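Local coordinates for ErfK/YbiS/YcfS/YnhG family protein (Xylanimonas cellulosilytica, PDB 4LPQ) that probably acts as a peptidoglycan L,D-transpeptidase in cell-wall biogenesis, the chain pairing a putative peptidoglycan-binding domain with the YkuD-type catalytic domain, at residues 30-35 / 49-54; 93-98 / 174-179; 99-104 / 194-199. All coordinates share one frame; numbering follows the deposited sequence.

Contact 1 of 3, residues 30-35 / 49-54; sequences LGYFIL and VWAFQK
In the putative peptidoglycan-binding domain, Tyr32 lays its ring against Phe52 and Ala51 of helix 43-56, directly after helix 18-30 has ended. That end is a Schellman motif: Gly31 takes positive phi, at an angle where a CB would jam against the preceding carbonyl, and the chain turns and Tyr32 starts its side chain toward helix 43-56. The two rings form an edge-to-face (T-shaped) pair, the edge of Phe52 meeting one face of Tyr32, with centroids 5.0 Å apart and planes at 73°. Phe52 CD1 makes the approach, coming down toward the rim of the tyrosine ring and lying 3.5 Å from Tyr32 CZ; its neighbour Phe52 CE1 is 3.9 Å from Tyr32 OH. The phenylalanine has CG anti to its backbone N (chi1 -176°), which brings the CD1 edge of the ring to the tyrosine. The other long side of the Tyr32 ring rests on the helix backbone: Tyr32 CE2 is 3.6 Å from Phe52 CA, and Tyr32 CD2 is 4.1 Å from the methyl CB of Ala51. Leu30 adds a looser apolar touch, CD1 to Phe52 CE1 at 4.4 Å, while its CB lies at the edge of the tyrosine ring, in plane. All four touching residues are buried, and the one polar side-chain atom among them, Tyr32 OH, is hydrogen-bonded to the carbonyl O of Tyr76. Leu27 of helix 18-30 packs on Phe52, Pro78 and Ile108 pack on Tyr32, and Gly31 and Phe33 make backbone hydrogen bonds to Ile108, which places the contact between the two helices and strand 104-110 of the catalytic domain.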
loop_
_atom_site.group_PDB
_atom_site.type_symbol
_atom_site.label_atom_id
_atom_site.label_comp_id
_atom_site.label_asym_id
_atom_site.label_seq_id
_atom_site.Cartn_x
_atom_site.Cartn_y
_atom_site.Cartn_z
ATOM N N LEU A 30 2.574 -2.409 -14.755
ATOM C CA LEU A 30 2.865 -3.526 -13.908
ATOM C C LEU A 30 1.884 -3.690 -12.757
ATOM O O LEU A 30 2.024 -4.675 -11.992
ATOM C CB LEU A 30 4.281 -3.423 -13.376
ATOM C CG LEU A 30 5.419 -3.565 -14.373
ATOM C CD1 LEU A 30 6.745 -3.266 -13.658
ATOM C CD2 LEU A 30 5.443 -4.930 -14.966
ATOM N N GLY A 31 0.940 -2.779 -12.596
ATOM C CA GLY A 31 -0.074 -2.899 -11.576
ATOM C C GLY A 31 0.166 -2.242 -10.252
ATOM O O GLY A 31 -0.615 -2.373 -9.326
ATOM N N TYR A 32 1.246 -1.452 -10.170
ATOM C CA TYR A 32 1.501 -0.679 -8.968
ATOM C C TYR A 32 0.570 0.510 -9.014
ATOM O O TYR A 32 0.475 1.186 -10.030
ATOM C CB TYR A 32 2.984 -0.269 -8.919
ATOM C CG TYR A 32 3.821 -1.510 -8.716
ATOM C CD1 TYR A 32 4.222 -2.299 -9.798
ATOM C CD2 TYR A 32 4.152 -1.988 -7.452
ATOM C CE1 TYR A 32 4.904 -3.461 -9.614
ATOM C CE2 TYR A 32 4.812 -3.201 -7.244
ATOM C CZ TYR A 32 5.207 -3.950 -8.352
ATOM O OH TYR A 32 5.905 -5.089 -8.118
ATOM N N PHE A 33 -0.146 0.788 -7.936
ATOM C CA PHE A 33 -1.244 1.756 -7.993
ATOM C C PHE A 33 -0.750 3.154 -8.208
ATOM O O PHE A 33 -0.007 3.719 -7.399
ATOM C CB PHE A 33 -2.016 1.720 -6.674
ATOM C CG PHE A 33 -3.190 2.668 -6.683
ATOM C CD1 PHE A 33 -4.323 2.347 -7.386
ATOM C CD2 PHE A 33 -3.082 3.892 -6.152
ATOM C CE1 PHE A 33 -5.361 3.268 -7.486
ATOM C CE2 PHE A 33 -4.093 4.769 -6.209
ATOM C CZ PHE A 33 -5.229 4.494 -6.878
ATOM N N ILE A 34 -1.198 3.716 -9.324
ATOM C CA ILE A 34 -0.877 5.081 -9.751
ATOM C C ILE A 34 -1.941 5.448 -10.795
ATOM O O ILE A 34 -2.224 4.675 -11.743
ATOM C CB ILE A 34 0.561 5.193 -10.312
ATOM C CG1 ILE A 34 0.976 6.647 -10.493
ATOM C CG2 ILE A 34 0.800 4.372 -11.543
ATOM C CD1 ILE A 34 2.469 6.765 -10.854
ATOM N N LEU A 35 -2.482 6.605 -10.701
ATOM C CA LEU A 35 -3.559 7.073 -11.583
ATOM C C LEU A 35 -3.107 7.859 -12.806
ATOM O O LEU A 35 -3.793 7.843 -13.838
ATOM C CB LEU A 35 -4.567 7.906 -10.771
ATOM C CG LEU A 35 -5.310 7.236 -9.678
ATOM C CD1 LEU A 35 -6.285 8.169 -8.999
ATOM C CD2 LEU A 35 -6.038 6.062 -10.245
ATOM N N VAL A 49 6.238 4.167 -6.187
ATOM C CA VAL A 49 7.648 3.760 -6.111
ATOM C C VAL A 49 7.993 2.979 -4.869
ATOM O O VAL A 49 8.707 1.997 -4.910
ATOM C CB VAL A 49 8.604 4.962 -6.332
ATOM C CG1 VAL A 49 10.068 4.592 -6.164
ATOM C CG2 VAL A 49 8.398 5.562 -7.730
ATOM N N TRP A 50 7.500 3.466 -3.732
ATOM C CA TRP A 50 7.708 2.751 -2.474
ATOM C C TRP A 50 7.109 1.368 -2.550
ATOM O O TRP A 50 7.707 0.401 -2.134
ATOM C CB TRP A 50 7.136 3.524 -1.339
ATOM C CG TRP A 50 7.952 4.725 -0.887
ATOM C CD1 TRP A 50 9.256 4.999 -1.145
ATOM C CD2 TRP A 50 7.500 5.794 -0.056
ATOM N NE1 TRP A 50 9.665 6.144 -0.499
ATOM C CE2 TRP A 50 8.613 6.681 0.187
ATOM C CE3 TRP A 50 6.299 6.088 0.536
ATOM C CZ2 TRP A 50 8.492 7.828 0.936
ATOM C CZ3 TRP A 50 6.166 7.216 1.305
ATOM C CH2 TRP A 50 7.251 8.067 1.507
ATOM N N ALA A 51 5.884 1.240 -3.124
ATOM C CA ALA A 51 5.289 -0.095 -3.276
ATOM C C ALA A 51 6.159 -0.989 -4.100
ATOM O O ALA A 51 6.310 -2.168 -3.831
ATOM C CB ALA A 51 3.952 0.030 -3.890
ATOM N N PHE A 52 6.734 -0.437 -5.173
ATOM C CA PHE A 52 7.588 -1.212 -6.044
ATOM C C PHE A 52 8.847 -1.690 -5.370
ATOM O O PHE A 52 9.240 -2.839 -5.428
ATOM C CB PHE A 52 7.925 -0.412 -7.295
ATOM C CG PHE A 52 8.733 -1.244 -8.267
ATOM C CD1 PHE A 52 8.117 -2.178 -9.058
ATOM C CD2 PHE A 52 10.090 -1.178 -8.295
ATOM C CE1 PHE A 52 8.835 -3.065 -9.798
ATOM C CE2 PHE A 52 10.840 -2.054 -9.097
ATOM C CZ PHE A 52 10.207 -3.043 -9.839
ATOM N N GLN A 53 9.541 -0.746 -4.723
ATOM C CA GLN A 53 10.776 -1.083 -3.994
ATOM C C GLN A 53 10.477 -2.100 -2.914
ATOM O O GLN A 53 11.247 -3.048 -2.737
ATOM C CB GLN A 53 11.509 0.143 -3.450
ATOM C CG GLN A 53 12.033 1.068 -4.521
ATOM C CD GLN A 53 12.674 2.281 -4.012
ATOM O OE1 GLN A 53 12.212 2.936 -3.088
ATOM N NE2 GLN A 53 13.786 2.610 -4.675
ATOM N N LYS A 54 9.414 -1.886 -2.140
ATOM C CA LYS A 54 9.000 -2.909 -1.177
ATOM C C LYS A 54 8.770 -4.290 -1.785
ATOM O O LYS A 54 9.269 -5.284 -1.299
ATOM C CB LYS A 54 7.705 -2.448 -0.493
ATOM C CG LYS A 54 7.894 -1.289 0.496
ATOM C CD LYS A 54 6.581 -0.737 0.980
ATOM C CE LYS A 54 6.682 0.102 2.203
ATOM N NZ LYS A 54 5.295 0.428 2.715
#

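Contact 2 of 3, residues 93-98 / 174-179; sequences DKQILL and TYPASH
Gln95 reaches across to Pro176 with a bent side chain, and its amide end does the touching. CB points toward the 174-179 loop from a backbone with positive phi, and CG stands anti to the carbonyl carbon (chi1 -66°). The chain then folds at chi2 (-78°), which turns the amide over the proline ring; the two side chains meet at about a right angle. Gln95 CD lies 3.8 Å from both CG and CB of Pro176. The oxygen comes closest, with Gln95 OE1 3.3 Å from Pro176 CA and 3.4 Å from Pro176 CB, and it lies 4.0 Å from the carbonyl carbon of Tyr175. These are van der Waals contacts between an amide and a proline ring; OE1 has its hydrogen bond outside the two segments. Gln95 NE2 is 4.1 Å from Pro176 CB, and its bonds go to Leu92 O and Ser113 OG, which fix the rotation of the amide. An alanine here would remove that amide and would probably leave Leu92 O and Ser113 OG without this donor and open a gap beside Pro176. Gln95 and Ile96 together face Asp91, a G1 beta bulge where the hairpin of strands 86-91 and 96-101 begins its return. Pro176 lies shortly before the Ser178-His179-Gly180-Cys181 sequence, the SHGC signature of the YkuD family. The Gln95 side chain is about 11 Å from those of Cys181 and His167, the predicted nucleophile and proton donor/acceptor; the pair packs the bulged hairpin against the loop that leads into the probable L,D-transpeptidase active site.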
loop_
_atom_site.group_PDB
_atom_site.type_symbol
_atom_site.label_atom_id
_atom_site.label_comp_id
_atom_site.label_asym_id
_atom_site.label_seq_id
_atom_site.Cartn_x
_atom_site.Cartn_y
_atom_site.Cartn_z
ATOM N N ASP A 93 5.793 -8.253 5.971
ATOM C CA ASP A 93 7.216 -8.051 5.828
ATOM C C ASP A 93 7.540 -6.994 4.772
ATOM O O ASP A 93 8.420 -6.126 4.954
ATOM C CB ASP A 93 7.932 -9.344 5.474
ATOM C CG ASP A 93 7.981 -10.330 6.641
ATOM O OD1 ASP A 93 7.526 -10.044 7.782
ATOM O OD2 ASP A 93 8.440 -11.448 6.351
ATOM N N LYS A 94 6.857 -7.044 3.652
ATOM C CA LYS A 94 7.061 -6.102 2.565
ATOM C C LYS A 94 6.274 -4.811 2.701
ATOM O O LYS A 94 6.565 -3.813 2.037
ATOM C CB LYS A 94 6.797 -6.744 1.198
ATOM C CG LYS A 94 7.767 -7.860 0.886
ATOM C CD LYS A 94 7.582 -8.401 -0.527
ATOM C CE LYS A 94 8.712 -9.361 -0.927
ATOM N NZ LYS A 94 8.572 -9.848 -2.325
ATOM N N GLN A 95 5.272 -4.791 3.583
ATOM C CA GLN A 95 4.447 -3.622 3.805
ATOM C C GLN A 95 3.718 -3.185 2.521
ATOM O O GLN A 95 3.694 -1.996 2.142
ATOM C CB GLN A 95 5.252 -2.489 4.429
ATOM C CG GLN A 95 5.758 -2.791 5.859
ATOM C CD GLN A 95 4.642 -2.621 6.864
ATOM O OE1 GLN A 95 4.172 -1.507 7.113
ATOM N NE2 GLN A 95 4.109 -3.766 7.306
ATOM N N ILE A 96 3.049 -4.170 1.846
ATOM C CA ILE A 96 2.235 -3.926 0.675
ATOM C C ILE A 96 0.912 -4.666 0.833
ATOM O O ILE A 96 0.830 -5.716 1.488
ATOM C CB ILE A 96 2.977 -4.329 -0.632
ATOM C CG1 ILE A 96 3.354 -5.783 -0.649
ATOM C CG2 ILE A 96 4.178 -3.436 -0.879
ATOM C CD1 ILE A 96 4.164 -6.256 -1.830
ATOM N N LEU A 97 -0.065 -4.094 0.143
ATOM C CA LEU A 97 -1.385 -4.685 0.004
ATOM C C LEU A 97 -1.558 -5.086 -1.440
ATOM O O LEU A 97 -1.293 -4.320 -2.368
ATOM C CB LEU A 97 -2.456 -3.669 0.476
ATOM C CG LEU A 97 -3.897 -4.149 0.396
ATOM C CD1 LEU A 97 -4.710 -3.409 1.433
ATOM C CD2 LEU A 97 -4.474 -3.856 -0.987
ATOM N N LEU A 98 -2.018 -6.312 -1.660
ATOM C CA LEU A 98 -2.280 -6.858 -2.948
ATOM C C LEU A 98 -3.803 -7.047 -3.157
ATOM O O LEU A 98 -4.427 -7.719 -2.324
ATOM C CB LEU A 98 -1.595 -8.198 -3.153
ATOM C CG LEU A 98 -0.139 -8.311 -2.731
ATOM C CD1 LEU A 98 0.400 -9.710 -2.985
ATOM C CD2 LEU A 98 0.675 -7.285 -3.464
ATOM N N THR A 174 7.433 4.151 4.703
ATOM C CA THR A 174 8.144 2.987 4.331
ATOM C C THR A 174 8.449 1.974 5.434
ATOM O O THR A 174 9.068 0.943 5.179
ATOM C CB THR A 174 9.448 3.344 3.655
ATOM O OG1 THR A 174 10.249 4.081 4.576
ATOM C CG2 THR A 174 9.302 4.122 2.366
ATOM N N TYR A 175 8.006 2.276 6.632
ATOM C CA TYR A 175 8.075 1.379 7.771
ATOM C C TYR A 175 6.696 1.284 8.385
ATOM O O TYR A 175 5.828 2.132 8.139
ATOM C CB TYR A 175 9.108 1.954 8.792
ATOM C CG TYR A 175 8.762 3.320 9.336
ATOM C CD1 TYR A 175 7.986 3.483 10.442
ATOM C CD2 TYR A 175 9.169 4.474 8.683
ATOM C CE1 TYR A 175 7.639 4.719 10.924
ATOM C CE2 TYR A 175 8.802 5.749 9.145
ATOM C CZ TYR A 175 8.053 5.863 10.307
ATOM O OH TYR A 175 7.713 7.101 10.774
ATOM N N PRO A 176 6.480 0.236 9.172
ATOM C CA PRO A 176 5.175 0.075 9.876
ATOM C C PRO A 176 5.011 1.143 10.932
ATOM O O PRO A 176 5.805 1.207 11.864
ATOM C CB PRO A 176 5.228 -1.316 10.391
ATOM C CG PRO A 176 6.526 -1.873 10.064
ATOM C CD PRO A 176 7.362 -0.904 9.410
ATOM N N ALA A 177 3.975 1.968 10.821
ATOM C CA ALA A 177 3.857 3.165 11.617
ATOM C C ALA A 177 2.558 3.231 12.441
ATOM O O ALA A 177 2.385 4.224 13.183
ATOM C CB ALA A 177 3.906 4.390 10.717
ATOM N N SER A 178 1.637 2.287 12.239
ATOM C CA SER A 178 0.319 2.377 12.864
ATOM C C SER A 178 0.223 1.783 14.245
ATOM O O SER A 178 1.147 1.167 14.740
ATOM C CB SER A 178 -0.739 1.800 11.921
ATOM O OG SER A 178 -0.772 0.421 12.042
ATOM N N HIS A 179 -0.987 1.868 14.817
ATOM C CA HIS A 179 -1.311 1.106 16.057
ATOM C C HIS A 179 -1.867 -0.266 15.787
ATOM O O HIS A 179 -2.279 -0.969 16.699
ATOM C CB HIS A 179 -2.298 1.847 16.931
ATOM C CG HIS A 179 -1.708 2.974 17.645
ATOM N ND1 HIS A 179 -2.464 3.776 18.451
ATOM C CD2 HIS A 179 -0.436 3.358 17.837
ATOM C CE1 HIS A 179 -1.696 4.664 19.064
ATOM N NE2 HIS A 179 -0.449 4.390 18.760
#

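Contact 3 of 3, residues 99-104 / 194-199; sequences AVEDGR and DSWGMP
Strand 96-101 carries Ala99, Val100 and Glu101 past Trp196, with the CA atoms of Ala99 and Trp196 8.3 Å apart. Beyond Glu101 the chain reverses in a type I' turn to Arg104, closed by backbone hydrogen bonds from Glu101 N to Arg104 O and from Arg104 N to Glu101 O. On the other side, helix 186-196 widens into a pi-type turn at 194-196, and Gly197 leaves it with positive phi. At chi1 -166° CG of Trp196 stands opposite the backbone N, and the indole reaches the strand. Ala99 CB sits over one face in a CH-pi contact, 3.6 Å from the centroid of the six-membered ring and 8° off its normal. This packing belongs to the YkuD catalytic domain, where the last turn of this helix packs against a beta hairpin; Trp191 stacks on Trp196, and Lys86 makes a cation-pi contact with it. At the indole rim, Val100 O lies in the ring plane, 3.5 Å from Trp196 CZ2. Glu101 slides past the indole with its chain extended beyond CG and accepts a hydrogen bond from Trp196 NE1 to OE1 of 2.8 Å, bent to 141°. The donor meets OE1 on the anti side of the carboxylate, somewhat out of its plane. A water 2.9 Å from Glu101 OE1 is a further possible donor to this oxygen; its approach to Trp196 O is weak.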
loop_
_atom_site.group_PDB
_atom_site.type_symbol
_atom_site.label_atom_id
_atom_site.label_comp_id
_atom_site.label_asym_id
_atom_site.label_seq_id
_atom_site.Cartn_x
_atom_site.Cartn_y
_atom_site.Cartn_z
ATOM N N ALA A 99 -4.340 -6.474 -4.232
ATOM C CA ALA A 99 -5.720 -6.735 -4.639
ATOM C C ALA A 99 -5.540 -7.876 -5.639
ATOM O O ALA A 99 -4.965 -7.714 -6.702
ATOM C CB ALA A 99 -6.301 -5.498 -5.261
ATOM N N VAL A 100 -6.067 -9.021 -5.269
ATOM C CA VAL A 100 -5.847 -10.302 -6.000
ATOM C C VAL A 100 -7.191 -10.859 -6.505
ATOM O O VAL A 100 -8.191 -10.835 -5.776
ATOM C CB VAL A 100 -5.146 -11.341 -5.107
ATOM C CG1 VAL A 100 -4.772 -12.593 -5.898
ATOM C CG2 VAL A 100 -3.880 -10.773 -4.389
ATOM N N GLU A 101 -7.224 -11.302 -7.740
ATOM C CA GLU A 101 -8.408 -11.989 -8.307
ATOM C C GLU A 101 -7.975 -13.238 -9.026
ATOM O O GLU A 101 -7.143 -13.227 -9.923
ATOM C CB GLU A 101 -9.144 -11.133 -9.266
ATOM C CG GLU A 101 -9.807 -9.939 -8.714
ATOM C CD GLU A 101 -10.632 -9.234 -9.824
ATOM O OE1 GLU A 101 -10.415 -8.020 -10.034
ATOM O OE2 GLU A 101 -11.318 -9.932 -10.546
ATOM N N ASP A 102 -8.447 -14.401 -8.586
ATOM C CA ASP A 102 -8.168 -15.671 -9.238
ATOM C C ASP A 102 -6.661 -15.939 -9.342
ATOM O O ASP A 102 -6.145 -16.358 -10.387
ATOM C CB ASP A 102 -8.910 -15.780 -10.563
ATOM C CG ASP A 102 -10.431 -15.838 -10.384
ATOM O OD1 ASP A 102 -10.893 -16.280 -9.307
ATOM O OD2 ASP A 102 -11.115 -15.487 -11.387
ATOM N N GLY A 103 -5.958 -15.643 -8.247
ATOM C CA GLY A 103 -4.506 -15.877 -8.136
ATOM C C GLY A 103 -3.648 -14.928 -8.955
ATOM O O GLY A 103 -2.401 -15.153 -9.091
ATOM N N ARG A 104 -4.227 -13.880 -9.512
ATOM C CA ARG A 104 -3.503 -12.852 -10.285
ATOM C C ARG A 104 -3.565 -11.553 -9.465
ATOM O O ARG A 104 -4.616 -11.095 -9.035
ATOM C CB ARG A 104 -4.228 -12.598 -11.647
ATOM C CG ARG A 104 -3.654 -11.428 -12.503
ATOM C CD ARG A 104 -4.433 -11.148 -13.831
ATOM N NE ARG A 104 -5.904 -10.808 -13.827
ATOM C CZ ARG A 104 -6.471 -9.590 -13.798
ATOM N NH1 ARG A 104 -5.723 -8.484 -13.717
ATOM N NH2 ARG A 104 -7.809 -9.470 -13.800
ATOM N N ASP A 194 -14.528 1.605 -4.967
ATOM C CA ASP A 194 -15.411 2.125 -6.020
ATOM C C ASP A 194 -15.148 1.553 -7.393
ATOM O O ASP A 194 -16.012 1.508 -8.200
ATOM C CB ASP A 194 -15.351 3.638 -6.084
ATOM C CG ASP A 194 -15.760 4.350 -4.835
ATOM O OD1 ASP A 194 -16.565 3.799 -4.059
ATOM O OD2 ASP A 194 -15.202 5.491 -4.639
ATOM N N SER A 195 -13.924 1.141 -7.628
ATOM C CA SER A 195 -13.526 0.620 -8.932
ATOM C C SER A 195 -13.354 -0.882 -8.909
ATOM O O SER A 195 -13.964 -1.617 -9.688
ATOM C CB SER A 195 -12.270 1.357 -9.467
ATOM O OG SER A 195 -11.934 0.877 -10.763
ATOM N N TRP A 196 -12.468 -1.353 -8.048
ATOM C CA TRP A 196 -12.276 -2.786 -7.836
ATOM C C TRP A 196 -13.499 -3.453 -7.233
ATOM O O TRP A 196 -14.035 -4.407 -7.803
ATOM C CB TRP A 196 -11.014 -3.081 -7.018
ATOM C CG TRP A 196 -10.598 -4.453 -7.053
ATOM C CD1 TRP A 196 -10.340 -5.190 -8.140
ATOM C CD2 TRP A 196 -10.211 -5.257 -5.941
ATOM N NE1 TRP A 196 -9.905 -6.442 -7.810
ATOM C CE2 TRP A 196 -9.783 -6.501 -6.459
ATOM C CE3 TRP A 196 -10.291 -5.114 -4.539
ATOM C CZ2 TRP A 196 -9.374 -7.535 -5.641
ATOM C CZ3 TRP A 196 -9.848 -6.081 -3.716
ATOM C CH2 TRP A 196 -9.402 -7.263 -4.222
ATOM N N GLY A 197 -13.935 -2.959 -6.095
ATOM C CA GLY A 197 -14.977 -3.488 -5.287
ATOM C C GLY A 197 -14.395 -4.477 -4.307
ATOM O O GLY A 197 -13.682 -5.421 -4.662
HETATM N N MSE A 198 -14.727 -4.247 -3.051
HETATM C CA MSE A 198 -14.215 -5.053 -1.926
HETATM C C MSE A 198 -15.376 -5.176 -0.969
HETATM O O MSE A 198 -15.399 -4.607 0.124
HETATM C CB MSE A 198 -13.012 -4.247 -1.335
HETATM C CG MSE A 198 -12.321 -4.940 -0.250
HETATM SE SE MSE A 198 -10.808 -3.741 0.277
HETATM C CE MSE A 198 -10.593 -4.652 2.021
ATOM N N PRO A 199 -16.395 -5.975 -1.364
ATOM C CA PRO A 199 -17.609 -5.951 -0.577
ATOM C C PRO A 199 -17.509 -6.669 0.726
ATOM O O PRO A 199 -16.536 -7.423 0.975
ATOM C CB PRO A 199 -18.640 -6.712 -1.478
ATOM C CG PRO A 199 -17.741 -7.556 -2.354
ATOM C CD PRO A 199 -16.530 -6.715 -2.629
HETATM O O HOH W 1 -13.145 -7.112 -9.623
#

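How the contacts relate
From the N terminus, contact 1 comes first: it closes a span of 13 intervening residues, part of them the start of helix 43-56, and brings that helix back against the chain that follows helix 18-30. Contacts 2 and 3 follow in series, both inside the catalytic domain, and they cross each other: 93-98 and 99-104 adjoin and share strand 96-101, while their partners 174-179 and 194-199 come later in the same order. The bulge just before the strand meets the loop ahead of strand 182-184, and its far end meets helix 186-196. Contacts 1 and 2 touch across the domains, through a probable Lys54 NZ to Gln95 O hydrogen bond and Trp50 packing on Thr174.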